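LRA-12 (Uncultured bacterium, PDB 5AEB) hydrolyses beta-lactam antibiotics, probably including carbapenems, as a class B3 metallo-beta-lactamase with two zinc ions in its active site. Local coordinates at residues C40-T45 with N49-T54; A58-I63 with L90-E95; L80-A85 with T112-G117; S120-G125 with S196-Y201; L140-T145 with Y208-Q213. All blocks are in the same frame, centred on the assembly; numbering follows the deposited sequence.

Interaction 1: C40-T45 with N49-T54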
# COMPACT_ATOMS: atom_id res chain seq x y z
N CYS A 40 -5.23 -0.90 4.48
CA CYS A 40 -4.16 -1.50 5.27
C CYS A 40 -4.45 -2.98 5.34
O CYS A 40 -5.63 -3.40 5.42
CB CYS A 40 -4.15 -0.92 6.68
SG CYS A 40 -4.07 0.87 6.64
N TYR A 41 -3.39 -3.77 5.33
CA TYR A 41 -3.54 -5.21 5.25
C TYR A 41 -2.73 -5.88 6.33
O TYR A 41 -1.66 -5.38 6.73
CB TYR A 41 -3.12 -5.71 3.86
CG TYR A 41 -3.88 -5.04 2.75
CD1 TYR A 41 -5.17 -5.45 2.40
CD2 TYR A 41 -3.32 -3.97 2.04
CE1 TYR A 41 -5.88 -4.83 1.38
CE2 TYR A 41 -4.02 -3.33 1.04
CZ TYR A 41 -5.30 -3.77 0.70
OH TYR A 41 -5.99 -3.13 -0.31
N LEU A 42 -3.27 -6.98 6.81
CA LEU A 42 -2.62 -7.86 7.75
C LEU A 42 -2.46 -9.23 7.08
O LEU A 42 -3.41 -9.79 6.51
CB LEU A 42 -3.42 -7.99 9.06
CG LEU A 42 -2.78 -8.80 10.19
CD1 LEU A 42 -1.63 -8.01 10.83
CD2 LEU A 42 -3.78 -9.15 11.27
N ILE A 43 -1.24 -9.74 7.12
CA ILE A 43 -0.90 -11.06 6.61
C ILE A 43 -0.39 -11.81 7.83
O ILE A 43 0.60 -11.41 8.47
CB ILE A 43 0.19 -10.99 5.50
CG1 ILE A 43 -0.30 -10.15 4.31
CG2 ILE A 43 0.55 -12.39 5.01
CD1 ILE A 43 0.83 -9.59 3.50
N THR A 44 -1.10 -12.89 8.17
CA THR A 44 -0.87 -13.64 9.40
C THR A 44 -0.16 -14.94 9.06
O THR A 44 -0.60 -15.66 8.16
CB THR A 44 -2.22 -13.95 10.10
OG1 THR A 44 -3.05 -14.72 9.21
CG2 THR A 44 -2.96 -12.67 10.44
N THR A 45 0.94 -15.24 9.75
CA THR A 45 1.70 -16.47 9.51
C THR A 45 1.95 -17.15 10.83
O THR A 45 1.69 -16.57 11.90
CB THR A 45 3.11 -16.19 8.90
OG1 THR A 45 4.04 -15.86 9.95
CG2 THR A 45 3.05 -15.04 7.87
N ASN A 49 3.01 -11.63 12.25
CA ASN A 49 2.25 -10.95 11.20
C ASN A 49 2.97 -9.81 10.49
O ASN A 49 3.91 -9.24 11.00
CB ASN A 49 0.90 -10.45 11.75
CG ASN A 49 0.19 -11.48 12.61
OD1 ASN A 49 0.19 -12.66 12.28
ND2 ASN A 49 -0.40 -11.03 13.73
N ILE A 50 2.48 -9.50 9.30
CA ILE A 50 2.93 -8.41 8.49
C ILE A 50 1.78 -7.42 8.38
O ILE A 50 0.62 -7.84 8.11
CB ILE A 50 3.31 -8.89 7.09
CG1 ILE A 50 4.20 -10.15 7.21
CG2 ILE A 50 3.96 -7.76 6.29
CD1 ILE A 50 4.87 -10.57 5.92
N ILE A 51 2.08 -6.14 8.57
CA ILE A 51 1.13 -5.05 8.32
C ILE A 51 1.63 -4.30 7.11
O ILE A 51 2.82 -3.96 7.06
CB ILE A 51 0.99 -4.07 9.51
CG1 ILE A 51 0.46 -4.81 10.75
CG2 ILE A 51 0.09 -2.88 9.13
CD1 ILE A 51 0.59 -4.02 12.07
N VAL A 52 0.74 -4.06 6.13
CA VAL A 52 1.08 -3.27 4.93
C VAL A 52 0.27 -1.99 4.99
O VAL A 52 -0.97 -2.05 5.05
CB VAL A 52 0.74 -4.03 3.62
CG1 VAL A 52 1.13 -3.20 2.40
CG2 VAL A 52 1.39 -5.42 3.57
N ASN A 53 0.96 -0.85 5.06
CA ASN A 53 0.36 0.48 5.20
C ASN A 53 -0.27 0.81 6.54
O ASN A 53 -0.69 -0.07 7.26
CB ASN A 53 -0.67 0.78 4.08
CG ASN A 53 -0.05 0.73 2.70
OD1 ASN A 53 1.18 0.95 2.52
ND2 ASN A 53 -0.87 0.45 1.70
N THR A 54 -0.35 2.10 6.84
CA THR A 54 -1.28 2.61 7.85
C THR A 54 -2.23 3.62 7.16
O THR A 54 -2.24 3.73 5.93
CB THR A 54 -0.55 3.32 9.02
OG1 THR A 54 -0.02 4.58 8.56
CG2 THR A 54 0.58 2.48 9.53
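Tyr41 O is gripped by two groups of the facing strand: Val52 N donates to it at 2.8 Å, and the CA-H of Ile51 lies 3.2 Å from the same oxygen. They belong to a beta hairpin, strands 41-45 and 48-52, inside the seven-stranded sheet of the metallo-beta-lactamase fold. Tyr41 with Val52 and Ile43 with Ile50 form the hydrogen-bonded pairs, each with two backbone bonds, while Leu42 with Ile51 and Thr44 with Asn49 form the non-hydrogen-bonded ones. On one face Ile43 CB sits 4.1 Å from Ile50 CB, and beyond the hairpin Ile43 meets strand 151-157 of the other sheet. On the opposite face Leu42 reaches across with one branch: with CG anti to the backbone N (chi1 -175°), CD1 comes 3.6 Å from Asn49 CB and 3.8 Å from Ile51 CG1. At the end of the hairpin the chain leaves the sheet at Asn53, whose phi is positive (71°). Asn53 OD1 is hydrogen-bonded to Thr82 OG1 and Thr83 N, tying this end to the segment that leads to the zinc ligands. Nearby, Cys40 SG packs against the backbone of Thr54, 3.3 Å from Thr54 C.

Interaction 2: A58-I63 with L90-E95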
# COMPACT_ATOMS: atom_id res chain seq x y z
N ALA A 58 -3.88 9.66 12.97
CA ALA A 58 -4.85 9.16 14.00
C ALA A 58 -5.32 7.71 13.81
O ALA A 58 -6.00 7.15 14.68
CB ALA A 58 -6.05 10.10 14.10
N SER A 59 -4.95 7.09 12.68
CA SER A 59 -5.39 5.73 12.34
C SER A 59 -4.79 4.60 13.22
O SER A 59 -5.28 3.46 13.18
CB SER A 59 -5.09 5.44 10.86
OG SER A 59 -3.68 5.33 10.64
N ALA A 60 -3.74 4.89 13.98
CA ALA A 60 -3.14 3.85 14.79
C ALA A 60 -4.12 3.13 15.73
O ALA A 60 -4.06 1.89 15.85
CB ALA A 60 -1.94 4.38 15.55
N LEU A 61 -5.03 3.88 16.36
CA LEU A 61 -6.09 3.26 17.20
C LEU A 61 -6.95 2.22 16.45
O LEU A 61 -7.11 1.09 16.91
CB LEU A 61 -6.99 4.32 17.84
CG LEU A 61 -8.23 3.90 18.66
CD1 LEU A 61 -7.88 2.88 19.77
CD2 LEU A 61 -8.94 5.14 19.22
N GLN A 62 -7.48 2.60 15.28
CA GLN A 62 -8.33 1.72 14.49
C GLN A 62 -7.59 0.46 14.08
O GLN A 62 -8.15 -0.61 14.11
CB GLN A 62 -8.76 2.41 13.19
CG GLN A 62 -9.94 3.33 13.30
CD GLN A 62 -10.14 4.05 11.99
OE1 GLN A 62 -10.40 3.42 10.96
NE2 GLN A 62 -9.96 5.37 12.00
N ILE A 63 -6.35 0.63 13.62
CA ILE A 63 -5.51 -0.50 13.19
C ILE A 63 -5.30 -1.53 14.32
O ILE A 63 -5.57 -2.73 14.12
CB ILE A 63 -4.16 0.00 12.61
CG1 ILE A 63 -4.43 0.73 11.29
CG2 ILE A 63 -3.19 -1.16 12.40
CD1 ILE A 63 -3.39 1.78 10.94
N LEU A 90 1.39 6.28 5.43
CA LEU A 90 2.48 6.18 6.44
C LEU A 90 2.23 7.04 7.67
O LEU A 90 3.07 7.10 8.57
CB LEU A 90 3.81 6.62 5.83
CG LEU A 90 4.55 5.72 4.84
CD1 LEU A 90 5.89 6.34 4.51
CD2 LEU A 90 4.78 4.36 5.46
N GLY A 91 1.07 7.70 7.71
CA GLY A 91 0.70 8.56 8.82
C GLY A 91 0.95 7.97 10.20
O GLY A 91 1.51 8.66 11.08
N ALA A 92 0.58 6.70 10.40
CA ALA A 92 0.72 6.07 11.73
C ALA A 92 1.84 5.02 11.81
O ALA A 92 1.91 4.25 12.78
CB ALA A 92 -0.60 5.45 12.20
N MET A 93 2.69 4.99 10.79
CA MET A 93 3.75 3.98 10.72
C MET A 93 4.83 4.11 11.81
O MET A 93 5.22 3.11 12.41
CB MET A 93 4.39 3.96 9.33
CG MET A 93 5.34 2.78 9.12
SD MET A 93 4.41 1.23 9.29
CE MET A 93 3.68 1.05 7.63
N ALA A 94 5.32 5.33 12.04
CA ALA A 94 6.27 5.55 13.14
C ALA A 94 5.71 5.04 14.48
O ALA A 94 6.40 4.35 15.22
CB ALA A 94 6.68 7.00 13.25
N GLU A 95 4.44 5.34 14.74
CA GLU A 95 3.80 4.93 15.98
C GLU A 95 3.63 3.41 16.07
O GLU A 95 3.87 2.81 17.13
CB GLU A 95 2.46 5.61 16.08
CG GLU A 95 1.62 5.10 17.23
CD GLU A 95 0.48 6.04 17.58
OE1 GLU A 95 0.27 7.05 16.85
OE2 GLU A 95 -0.22 5.75 18.59
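Ala60 and Ala92 meet methyl to methyl, with Ala60 CB 3.8 Å from Ala92 CB, where the starts of helices 60-69 and 93-100 come together. This is the one purely apolar contact of the pair, and the small side chains let the backbones approach to 5.4 Å between Ala60 CA and Ala92 CA.

Two further contacts set a methyl against a polar group. Ser59 OG lies 3.5 Å from Ala92 CB, while its hydrogen bond goes back to Leu56 O, earlier in the chain. The carboxylate of Glu95 spreads flat over Ala60 CB: the methyl sits above Glu95 CD at 3.6 Å, almost equally far from the two oxygens. Glu95 gets there by an extended chain with CG anti to the backbone N (chi1 172°), and the residue is exposed.

Backbone polar groups are served on each side separately. Ile63 N bonds to Ser59 O at 3.1 Å as the first helix winds up. Ala92, at the N-cap position of helix 93-100, gives its own N to Thr54 OG1, and this stretch directly follows the zinc ligands Asp88 and His89.

The chemistry is thus of shape and not of bonding: two methyls meet between the helix starts, and the Glu95 carboxylate lays its flat side on one of them while its charge stays at an exposed position.

Interaction 3: L80-A85 with T112-G117. With ZN (zinc ion), chain D.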
# COMPACT_ATOMS: atom_id res chain seq x y z
N LEU A 80 6.66 -4.61 8.95
CA LEU A 80 5.90 -3.48 8.45
C LEU A 80 6.35 -3.18 7.02
O LEU A 80 7.56 -3.03 6.76
CB LEU A 80 6.14 -2.23 9.33
CG LEU A 80 5.85 -2.42 10.83
CD1 LEU A 80 6.30 -1.20 11.62
CD2 LEU A 80 4.37 -2.73 11.08
N LEU A 81 5.39 -3.08 6.12
CA LEU A 81 5.62 -2.69 4.74
C LEU A 81 4.75 -1.50 4.33
O LEU A 81 3.74 -1.21 4.98
CB LEU A 81 5.33 -3.88 3.81
CG LEU A 81 6.08 -5.19 4.10
CD1 LEU A 81 5.51 -6.33 3.26
CD2 LEU A 81 7.57 -5.01 3.82
N THR A 82 5.14 -0.82 3.24
CA THR A 82 4.27 0.16 2.62
C THR A 82 4.38 0.09 1.11
O THR A 82 5.43 -0.25 0.58
CB THR A 82 4.54 1.62 3.11
OG1 THR A 82 3.58 2.54 2.52
CG2 THR A 82 5.97 2.09 2.72
N THR A 83 3.30 0.44 0.42
CA THR A 83 3.33 0.53 -1.04
C THR A 83 3.81 1.89 -1.58
O THR A 83 3.98 2.06 -2.81
CB THR A 83 1.95 0.23 -1.59
OG1 THR A 83 1.00 1.10 -0.93
CG2 THR A 83 1.58 -1.26 -1.29
N GLN A 84 4.07 2.85 -0.69
CA GLN A 84 3.99 4.24 -1.10
C GLN A 84 4.36 5.16 0.06
O GLN A 84 3.63 5.18 1.06
CB GLN A 84 2.46 4.50 -1.36
CG GLN A 84 2.17 5.28 -2.55
CD GLN A 84 0.80 5.86 -2.51
OE1 GLN A 84 0.64 7.03 -2.08
NE2 GLN A 84 -0.22 5.08 -2.99
N ALA A 85 5.36 6.02 -0.10
CA ALA A 85 5.68 6.93 1.01
C ALA A 85 4.92 8.26 0.98
O ALA A 85 5.50 9.32 0.72
CB ALA A 85 7.19 7.15 1.10
N THR A 112 14.65 7.77 1.72
CA THR A 112 14.95 9.16 2.03
C THR A 112 13.70 9.97 2.40
O THR A 112 13.68 10.63 3.46
CB THR A 112 15.72 9.85 0.87
OG1 THR A 112 16.95 9.15 0.67
CG2 THR A 112 16.09 11.32 1.22
N VAL A 113 12.69 9.95 1.54
CA VAL A 113 11.44 10.63 1.84
C VAL A 113 10.91 10.13 3.19
O VAL A 113 10.43 10.92 3.99
CB VAL A 113 10.40 10.43 0.73
CG1 VAL A 113 9.04 10.92 1.18
CG2 VAL A 113 10.82 11.18 -0.53
N MET A 114 11.04 8.83 3.46
CA MET A 114 10.52 8.26 4.70
C MET A 114 11.28 8.77 5.92
O MET A 114 10.66 9.11 6.93
CB MET A 114 10.57 6.73 4.67
CG MET A 114 9.40 6.12 3.92
SD MET A 114 9.58 4.35 3.63
CE MET A 114 9.36 3.65 5.27
N ALA A 115 12.60 8.81 5.80
CA ALA A 115 13.48 9.29 6.85
C ALA A 115 13.26 10.79 7.15
O ALA A 115 13.51 11.23 8.28
CB ALA A 115 14.93 9.01 6.48
N ASP A 116 12.77 11.57 6.18
CA ASP A 116 12.46 12.99 6.47
C ASP A 116 10.98 13.33 6.57
O ASP A 116 10.61 14.50 6.56
CB ASP A 116 13.17 13.98 5.52
CG ASP A 116 12.72 13.81 4.07
OD1 ASP A 116 11.50 13.62 3.79
OD2 ASP A 116 13.62 13.89 3.19
N GLY A 117 10.13 12.31 6.65
CA GLY A 117 8.70 12.55 6.79
C GLY A 117 8.02 13.27 5.63
O GLY A 117 6.96 13.90 5.81
ZN ZN D . 0.17 8.63 -2.78
O HOH W 1 -1.45 8.59 -1.83
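Ala85 presses its methyl onto helix 111-115, with Ala85 CB 3.7 Å from Met114 CG and 4.2 Å from Val113 CG1. In this active-site loop of the metallo-beta-lactamase fold adjacent side chains part ways: Ala85 faces the helix, while Gln84 turns from it and puts OE1 1.8 Å from a zinc ion. His86 and His161 bind the same zinc, and water 1 completes the set at 1.9 Å. A glutamine thus occupies a position that is histidine in most class B3 enzymes.

The next shell holds these groups in place. In Met114, CG anti to the carbonyl carbon (chi1 -81°) sends the chain toward the loop, where SD lies 4.4 Å from Thr82 CG2. Ala85 N is hydrogen-bonded to Asp110 OD2, which fixes the backbone between the two ligands Gln84 and His86. Farther out, a Schellman motif ends the helix, with Gly117 in the positive-phi position, Gly118 N bonded to Val113 O and Gly117 N 3.3 Å from Met114 O.

The contact lies just beyond strand 77-81. Leu90 of helix 87-90 wedges against Thr82, Ala85 and Met114 together, and Met114 also rests on Leu104 and Ala106 of strand 103-107.

Interaction 4: S120-G125 with S196-Y201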
# COMPACT_ATOMS: atom_id res chain seq x y z
N SER A 120 11.28 16.03 1.64
CA SER A 120 11.94 16.00 0.34
C SER A 120 11.04 15.37 -0.77
O SER A 120 11.53 15.07 -1.87
CB SER A 120 13.26 15.25 0.42
OG SER A 120 13.04 13.86 0.62
N ASP A 121 9.75 15.18 -0.47
CA ASP A 121 8.82 14.66 -1.47
C ASP A 121 8.88 15.49 -2.78
O ASP A 121 8.74 16.71 -2.73
CB ASP A 121 7.39 14.63 -0.91
CG ASP A 121 6.37 14.01 -1.88
OD1 ASP A 121 6.25 14.48 -3.03
OD2 ASP A 121 5.66 13.04 -1.50
N TYR A 122 9.07 14.84 -3.92
CA TYR A 122 9.17 15.58 -5.20
C TYR A 122 7.96 16.49 -5.48
O TYR A 122 8.09 17.52 -6.11
CB TYR A 122 9.44 14.65 -6.41
CG TYR A 122 8.22 13.86 -6.91
CD1 TYR A 122 7.91 12.61 -6.36
CD2 TYR A 122 7.39 14.37 -7.92
CE1 TYR A 122 6.80 11.88 -6.80
CE2 TYR A 122 6.29 13.65 -8.37
CZ TYR A 122 6.00 12.40 -7.81
OH TYR A 122 4.89 11.68 -8.25
N ALA A 123 6.79 16.10 -4.97
CA ALA A 123 5.54 16.80 -5.29
C ALA A 123 5.07 17.69 -4.16
O ALA A 123 4.49 18.75 -4.40
CB ALA A 123 4.45 15.81 -5.68
N PHE A 124 5.32 17.27 -2.92
CA PHE A 124 4.81 18.01 -1.78
C PHE A 124 5.89 18.39 -0.79
O PHE A 124 5.59 18.78 0.32
CB PHE A 124 3.74 17.19 -1.06
CG PHE A 124 2.62 16.78 -1.96
CD1 PHE A 124 1.81 17.74 -2.57
CD2 PHE A 124 2.38 15.43 -2.21
CE1 PHE A 124 0.77 17.36 -3.40
CE2 PHE A 124 1.34 15.05 -3.05
CZ PHE A 124 0.54 16.02 -3.64
N GLY A 125 7.15 18.29 -1.22
CA GLY A 125 8.26 18.62 -0.36
C GLY A 125 8.36 20.10 -0.07
O GLY A 125 7.44 20.88 -0.37
N SER A 196 7.84 16.89 -17.88
CA SER A 196 9.04 17.66 -18.22
C SER A 196 9.33 18.82 -17.27
O SER A 196 10.45 19.28 -17.21
CB SER A 196 8.93 18.20 -19.65
OG SER A 196 7.96 19.23 -19.74
N GLU A 197 8.32 19.27 -16.53
CA GLU A 197 8.47 20.37 -15.59
C GLU A 197 8.67 19.91 -14.15
O GLU A 197 8.77 20.74 -13.26
CB GLU A 197 7.26 21.30 -15.68
CG GLU A 197 7.05 21.92 -17.05
CD GLU A 197 5.75 22.68 -17.16
OE1 GLU A 197 4.94 22.61 -16.20
OE2 GLU A 197 5.53 23.34 -18.19
N VAL A 198 8.70 18.60 -13.91
CA VAL A 198 8.91 18.06 -12.57
C VAL A 198 10.39 17.78 -12.46
O VAL A 198 10.83 16.65 -12.69
CB VAL A 198 8.14 16.75 -12.33
CG1 VAL A 198 8.22 16.34 -10.86
CG2 VAL A 198 6.69 16.86 -12.80
N SER A 199 11.16 18.80 -12.13
CA SER A 199 12.61 18.71 -12.32
C SER A 199 13.39 17.88 -11.25
O SER A 199 14.41 17.25 -11.60
CB SER A 199 13.24 20.10 -12.57
OG SER A 199 12.80 20.68 -13.79
N SER A 200 12.93 17.88 -9.99
CA SER A 200 13.59 17.09 -8.92
C SER A 200 13.23 15.59 -8.95
O SER A 200 13.43 14.86 -7.96
CB SER A 200 13.27 17.66 -7.53
OG SER A 200 11.92 17.42 -7.22
N TYR A 201 12.67 15.16 -10.07
CA TYR A 201 12.39 13.77 -10.34
C TYR A 201 12.60 13.60 -11.85
O TYR A 201 11.64 13.48 -12.60
CB TYR A 201 10.97 13.42 -9.93
CG TYR A 201 10.65 11.93 -9.92
CD1 TYR A 201 11.55 10.98 -10.42
CD2 TYR A 201 9.42 11.48 -9.46
CE1 TYR A 201 11.24 9.62 -10.43
CE2 TYR A 201 9.10 10.13 -9.48
CZ TYR A 201 10.01 9.21 -9.96
OH TYR A 201 9.67 7.87 -9.96
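Tyr122 and Tyr201 are brought together by contrasting first torsions: Tyr122 CG stands between its backbone N and carbonyl carbon (chi1 76°), whereas Tyr201 CG is anti to its backbone N (chi1 -169°). The result is a T-shaped pair, the edge of Tyr201 toward the face of Tyr122, with ring centroids 4.9 Å apart and planes at 68°. Tyr201 CD2 does the touching, 3.5 Å above the plane of the Tyr122 ring and over its centre. The opposite face of that ring carries Ala123 CB, 3.9 Å above the plane and displaced toward the rim, so both faces of the ring are met, the second off-centre.

Other groups of the 196-201 loop close in around it. Val198 CG1 comes obliquely to 3.6 Å from Tyr122 CD2, and Ser200 OG lies 3.8 Å from Tyr122 CB. The type I turn from Val198 to Tyr201 lets these three residues reach one tyrosine.

Next to Tyr122 in the chain, the 120-125 loop is pinned by Asp121. Its OD1 accepts from Ala123 N at 2.6 Å, an Asx turn, and from Phe124 N at 2.9 Å, the second donor arriving from above the carboxylate plane. Both phenol oxygens are used: Tyr122 OH is hydrogen-bonded to the backbone oxygen of the zinc ligand His161, and Tyr201 OH to Asp207 OD2.

The pair thus joins two long loops at one side of the zinc site, the first following helix 111-115 and the second leading into helix 204-216, whose Ile204 and Tyr208 also touch Tyr122.

Interaction 5: L140-T145 with Y208-Q213. With CO (cobalt (II) ion), chain G.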
# COMPACT_ATOMS: atom_id res chain seq x y z
N LEU A 140 14.73 -2.52 0.41
CA LEU A 140 14.36 -3.49 -0.60
C LEU A 140 14.57 -2.96 -2.00
O LEU A 140 14.31 -1.77 -2.26
CB LEU A 140 12.86 -3.77 -0.47
CG LEU A 140 12.39 -4.32 0.88
CD1 LEU A 140 10.87 -4.33 0.98
CD2 LEU A 140 12.98 -5.72 1.05
N HIS A 141 14.99 -3.86 -2.90
CA HIS A 141 15.14 -3.58 -4.33
C HIS A 141 14.15 -4.41 -5.07
O HIS A 141 13.63 -5.41 -4.53
CB HIS A 141 16.57 -3.93 -4.80
CG HIS A 141 17.66 -3.50 -3.84
ND1 HIS A 141 18.19 -4.34 -2.90
CD2 HIS A 141 18.30 -2.27 -3.66
CE1 HIS A 141 19.11 -3.67 -2.17
NE2 HIS A 141 19.18 -2.41 -2.64
N ASP A 142 13.89 -4.01 -6.31
CA ASP A 142 13.06 -4.76 -7.25
C ASP A 142 13.26 -6.27 -7.16
O ASP A 142 14.37 -6.75 -7.33
CB ASP A 142 13.31 -4.33 -8.71
CG ASP A 142 12.21 -4.82 -9.66
OD1 ASP A 142 11.03 -4.89 -9.29
OD2 ASP A 142 12.51 -5.13 -10.81
N LYS A 143 12.17 -6.98 -6.88
CA LYS A 143 12.15 -8.44 -6.83
C LYS A 143 12.77 -9.10 -5.58
O LYS A 143 12.81 -10.33 -5.51
CB LYS A 143 12.67 -9.05 -8.16
CG LYS A 143 11.68 -8.82 -9.31
CD LYS A 143 12.33 -8.89 -10.69
CE LYS A 143 11.32 -8.48 -11.78
NZ LYS A 143 11.95 -7.47 -12.70
N ASP A 144 13.18 -8.31 -4.58
CA ASP A 144 13.57 -8.85 -3.28
C ASP A 144 12.36 -9.57 -2.65
O ASP A 144 11.18 -9.22 -2.91
CB ASP A 144 14.11 -7.77 -2.31
CG ASP A 144 15.57 -7.36 -2.61
OD1 ASP A 144 16.21 -7.97 -3.49
OD2 ASP A 144 16.06 -6.42 -1.98
N THR A 145 12.64 -10.59 -1.85
CA THR A 145 11.58 -11.37 -1.25
C THR A 145 11.58 -11.14 0.26
O THR A 145 12.62 -10.85 0.88
CB THR A 145 11.69 -12.86 -1.57
OG1 THR A 145 12.77 -13.42 -0.83
CG2 THR A 145 11.95 -13.09 -3.07
N TYR A 208 7.08 6.02 -14.81
CA TYR A 208 5.68 5.72 -15.17
C TYR A 208 5.60 4.76 -16.36
O TYR A 208 4.86 3.79 -16.29
CB TYR A 208 4.87 6.98 -15.45
CG TYR A 208 4.32 7.64 -14.20
CD1 TYR A 208 3.20 7.10 -13.57
CD2 TYR A 208 4.91 8.79 -13.65
CE1 TYR A 208 2.68 7.67 -12.44
CE2 TYR A 208 4.38 9.36 -12.50
CZ TYR A 208 3.26 8.78 -11.89
OH TYR A 208 2.68 9.28 -10.76
N ALA A 209 6.40 4.99 -17.41
CA ALA A 209 6.36 4.13 -18.59
C ALA A 209 6.70 2.69 -18.20
O ALA A 209 6.01 1.76 -18.63
CB ALA A 209 7.30 4.62 -19.71
N TYR A 210 7.74 2.54 -17.37
CA TYR A 210 8.20 1.24 -16.88
C TYR A 210 7.10 0.59 -16.04
O TYR A 210 6.76 -0.58 -16.25
CB TYR A 210 9.48 1.37 -16.04
CG TYR A 210 9.81 0.10 -15.29
CD1 TYR A 210 10.44 -0.98 -15.94
CD2 TYR A 210 9.44 -0.07 -13.96
CE1 TYR A 210 10.71 -2.16 -15.27
CE2 TYR A 210 9.71 -1.25 -13.27
CZ TYR A 210 10.34 -2.30 -13.95
OH TYR A 210 10.62 -3.48 -13.29
N THR A 211 6.53 1.34 -15.11
CA THR A 211 5.51 0.78 -14.22
C THR A 211 4.27 0.30 -14.98
O THR A 211 3.84 -0.84 -14.81
CB THR A 211 5.16 1.75 -13.08
OG1 THR A 211 6.32 1.92 -12.25
CG2 THR A 211 4.02 1.22 -12.21
N LEU A 212 3.70 1.18 -15.81
CA LEU A 212 2.52 0.83 -16.62
C LEU A 212 2.71 -0.49 -17.41
O LEU A 212 1.88 -1.41 -17.32
CB LEU A 212 2.15 1.98 -17.55
CG LEU A 212 1.58 3.15 -16.78
CD1 LEU A 212 1.81 4.42 -17.57
CD2 LEU A 212 0.10 2.93 -16.47
N GLN A 213 3.82 -0.58 -18.14
CA GLN A 213 4.19 -1.80 -18.85
C GLN A 213 4.36 -3.03 -17.91
O GLN A 213 3.77 -4.09 -18.16
CB GLN A 213 5.46 -1.51 -19.67
CG GLN A 213 6.14 -2.75 -20.22
CD GLN A 213 5.59 -3.19 -21.56
OE1 GLN A 213 5.94 -4.26 -22.06
NE2 GLN A 213 4.72 -2.34 -22.16
CO CO G . 20.16 -0.71 -2.17
O HOH W 2 9.10 -3.94 -11.19
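Asp142 and Tyr210 approach from opposite directions, carboxylate and ring planes 83° apart, and the aspartate is the side chain to follow. From CB, CG goes anti to the backbone N (chi1 -165°), which carries the carboxylate toward the helix and leaves CG 4.2 Å from Tyr210 OH. OD2 comes nearer, 3.5 Å from Tyr210 OH, too long to count as a direct bond; it takes instead the salt bridge from Lys143 NZ at 3.1 Å, on its syn side. OD1 accepts hydrogen bonds from water 2 at 2.9 Å and from the backbone N of His157. Water 2 in turn accepts from Tyr210 OH at 2.6 Å, so the polar link between the segments runs through water. A lysine at one oxygen and two donors at the other should keep this carboxylate negative.

The aspartate belongs to a type II turn from His141 to Asp144. There Asp144 OD2 accepts from both His141 N at 2.9 Å and His141 ND1 at 3.1 Å, from the same face of its plane. That fixes the imidazole, whose NE2 binds a cobalt ion at 2.0 Å together with Glu108.

The turn connects strand 138-140, at the end of the seven-stranded sheet, to strand 145-148, at the edge of the five-stranded one; facing it, across a surface contact, is helix 204-216, whose other side packs on helix 251-267.

How the interactions relate
Interactions 1, 2 and 3 form one continuous block beside the zinc site, to which interaction 3 contributes Gln84; their centres are 13 to 16 Å apart. Interaction 1 is stitched to interaction 3 strand to strand: Asn53 N lies 2.8 Å from Leu81 O and Ile51 O 2.9 Å from Leu81 N. Leu90 and Met93 of interaction 2 pack on interaction 3, Leu90 CD1 lying 3.6 Å from Met114 CG. Interaction 4 touches interaction 3 where Val113 CG2 lies 3.7 Å from Ser120 OG, and its Tyr122 side chain is about 8 Å from a zinc ion. Interaction 5 only grazes interaction 4, with Tyr122 OH 4.1 Å from Tyr208 OH, and has a separate cobalt site at the surface.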